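Side-chain contact in nucleoporin p58/p45 (Homo sapiens, PDB 4JO7), which is a nucleoporin that probably serves as a structural component of the nuclear pore complex, needed for trafficking across the nuclear membrane: residues Val16-Tyr21 / Thr56-Ala61. Residues are numbered along the deposited sequence; the frame is centred on the assembly and turned at random.
Sequences VQLQQY and TFVALA
Thr56 OG1 is within hydrogen-bonding reach of two acceptors: the backbone O of Lys52, one turn earlier in the same helix, and OE1 of Gln77 in the second subunit. With one hydroxyl proton it can donate to only one of them at a time as the atoms are named. This polar site faces that subunit, and the apolar contact with 16-21 begins at the next residue, Phe57. No hydrogen bond crosses between the two segments.

Leu18 carries the whole contact from its side. Its CB points toward 56-61, and its two methyls divide the work. CD1 lies anti to CA (chi2 -174°), which extends it to the far end of the side chain. There it touches CG2 of Val58 at 3.7 Å and comes within 4.2 Å of Val58 CA. The other methyl, CD2, rests on Phe57 CB at 4.0 Å. The fork therefore meets two consecutive residues of the partner helix.

Phe57 offers its CB, not its ring, to Leu18. The end of its side chain leads away; Phe57 also packs on Tyr78 of the second subunit and on the chain of another protein. Val58 borders the contact on its more exposed side. Chi1 of 176° puts its CG2 anti to the carbonyl carbon, beside the backbone N, and this branch meets Leu18.

The contact is small, burying 117 Å² in all. It joins helix 2-29, in a predicted coiled coil, to helix 43-85. This fragment of the nucleoporin forms an antiparallel two-helix hairpin. The other protein's chain packs on Leu18, while the second subunit lies along Thr56, Phe57, Ala59 and Leu60 of the longer helix.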
# COMPACT_ATOMS: atom_id res chain seq x y z
N VAL F 16 -13.52 -1.41 14.00
CA VAL F 16 -14.70 -1.06 14.78
C VAL F 16 -15.64 -0.20 13.95
O VAL F 16 -16.84 -0.46 13.88
CB VAL F 16 -14.32 -0.32 16.08
CG1 VAL F 16 -15.56 0.26 16.75
CG2 VAL F 16 -13.59 -1.26 17.03
N GLN F 17 -15.08 0.83 13.32
CA GLN F 17 -15.85 1.75 12.50
C GLN F 17 -16.58 1.02 11.37
O GLN F 17 -17.75 1.29 11.11
CB GLN F 17 -14.94 2.83 11.92
CG GLN F 17 -15.63 3.83 11.01
CD GLN F 17 -14.70 4.91 10.51
OE1 GLN F 17 -14.11 4.79 9.44
NE2 GLN F 17 -14.54 5.96 11.30
N LEU F 18 -15.88 0.09 10.71
CA LEU F 18 -16.49 -0.69 9.64
C LEU F 18 -17.72 -1.44 10.14
O LEU F 18 -18.75 -1.47 9.47
CB LEU F 18 -15.50 -1.68 9.03
CG LEU F 18 -14.40 -1.15 8.11
CD1 LEU F 18 -13.64 -2.31 7.50
CD2 LEU F 18 -14.97 -0.25 7.01
N GLN F 19 -17.60 -2.05 11.32
CA GLN F 19 -18.71 -2.80 11.90
C GLN F 19 -19.89 -1.87 12.19
O GLN F 19 -21.02 -2.16 11.82
CB GLN F 19 -18.27 -3.50 13.19
CG GLN F 19 -17.24 -4.59 12.98
CD GLN F 19 -17.85 -5.87 12.43
OE1 GLN F 19 -19.04 -5.92 12.11
NE2 GLN F 19 -17.03 -6.92 12.33
N GLN F 20 -19.61 -0.75 12.84
CA GLN F 20 -20.64 0.22 13.19
C GLN F 20 -21.31 0.80 11.94
O GLN F 20 -22.53 0.76 11.82
CB GLN F 20 -20.03 1.34 14.04
CG GLN F 20 -19.49 0.87 15.39
CD GLN F 20 -18.76 1.96 16.14
OE1 GLN F 20 -18.23 2.90 15.55
NE2 GLN F 20 -18.72 1.84 17.46
N TYR F 21 -20.52 1.32 11.02
CA TYR F 21 -21.07 1.97 9.83
C TYR F 21 -21.84 0.99 8.96
O TYR F 21 -22.80 1.37 8.29
CB TYR F 21 -19.96 2.64 9.01
CG TYR F 21 -19.48 3.95 9.60
CD1 TYR F 21 -19.91 4.38 10.85
CD2 TYR F 21 -18.62 4.77 8.89
CE1 TYR F 21 -19.48 5.58 11.38
CE2 TYR F 21 -18.19 5.97 9.41
CZ TYR F 21 -18.62 6.37 10.65
OH TYR F 21 -18.20 7.57 11.18
N THR F 56 -14.77 -4.87 0.13
CA THR F 56 -13.62 -4.25 -0.51
C THR F 56 -12.84 -3.41 0.50
O THR F 56 -11.60 -3.42 0.50
CB THR F 56 -14.05 -3.40 -1.72
OG1 THR F 56 -14.75 -4.24 -2.65
CG2 THR F 56 -12.85 -2.78 -2.41
N PHE F 57 -13.54 -2.71 1.39
CA PHE F 57 -12.87 -1.92 2.41
C PHE F 57 -12.07 -2.81 3.37
O PHE F 57 -10.96 -2.45 3.77
CB PHE F 57 -13.88 -1.08 3.21
CG PHE F 57 -14.20 0.25 2.58
CD1 PHE F 57 -13.28 1.29 2.63
CD2 PHE F 57 -15.40 0.45 1.92
CE1 PHE F 57 -13.57 2.51 2.05
CE2 PHE F 57 -15.69 1.67 1.34
CZ PHE F 57 -14.78 2.70 1.40
N VAL F 58 -12.64 -3.95 3.75
CA VAL F 58 -11.94 -4.85 4.66
C VAL F 58 -10.67 -5.37 3.99
O VAL F 58 -9.60 -5.42 4.61
CB VAL F 58 -12.82 -6.04 5.06
CG1 VAL F 58 -12.03 -7.02 5.93
CG2 VAL F 58 -14.06 -5.57 5.80
N ALA F 59 -10.79 -5.75 2.72
CA ALA F 59 -9.66 -6.21 1.92
C ALA F 59 -8.57 -5.15 1.85
O ALA F 59 -7.39 -5.44 2.06
CB ALA F 59 -10.11 -6.59 0.53
N LEU F 60 -8.95 -3.91 1.56
CA LEU F 60 -7.98 -2.83 1.41
C LEU F 60 -7.21 -2.59 2.71
O LEU F 60 -6.00 -2.39 2.69
CB LEU F 60 -8.65 -1.54 0.96
CG LEU F 60 -9.05 -1.50 -0.51
CD1 LEU F 60 -10.06 -0.38 -0.78
CD2 LEU F 60 -7.81 -1.33 -1.38
N ALA F 61 -7.91 -2.63 3.84
CA ALA F 61 -7.26 -2.42 5.12
C ALA F 61 -6.24 -3.52 5.38
O ALA F 61 -5.13 -3.25 5.84
CB ALA F 61 -8.28 -2.36 6.26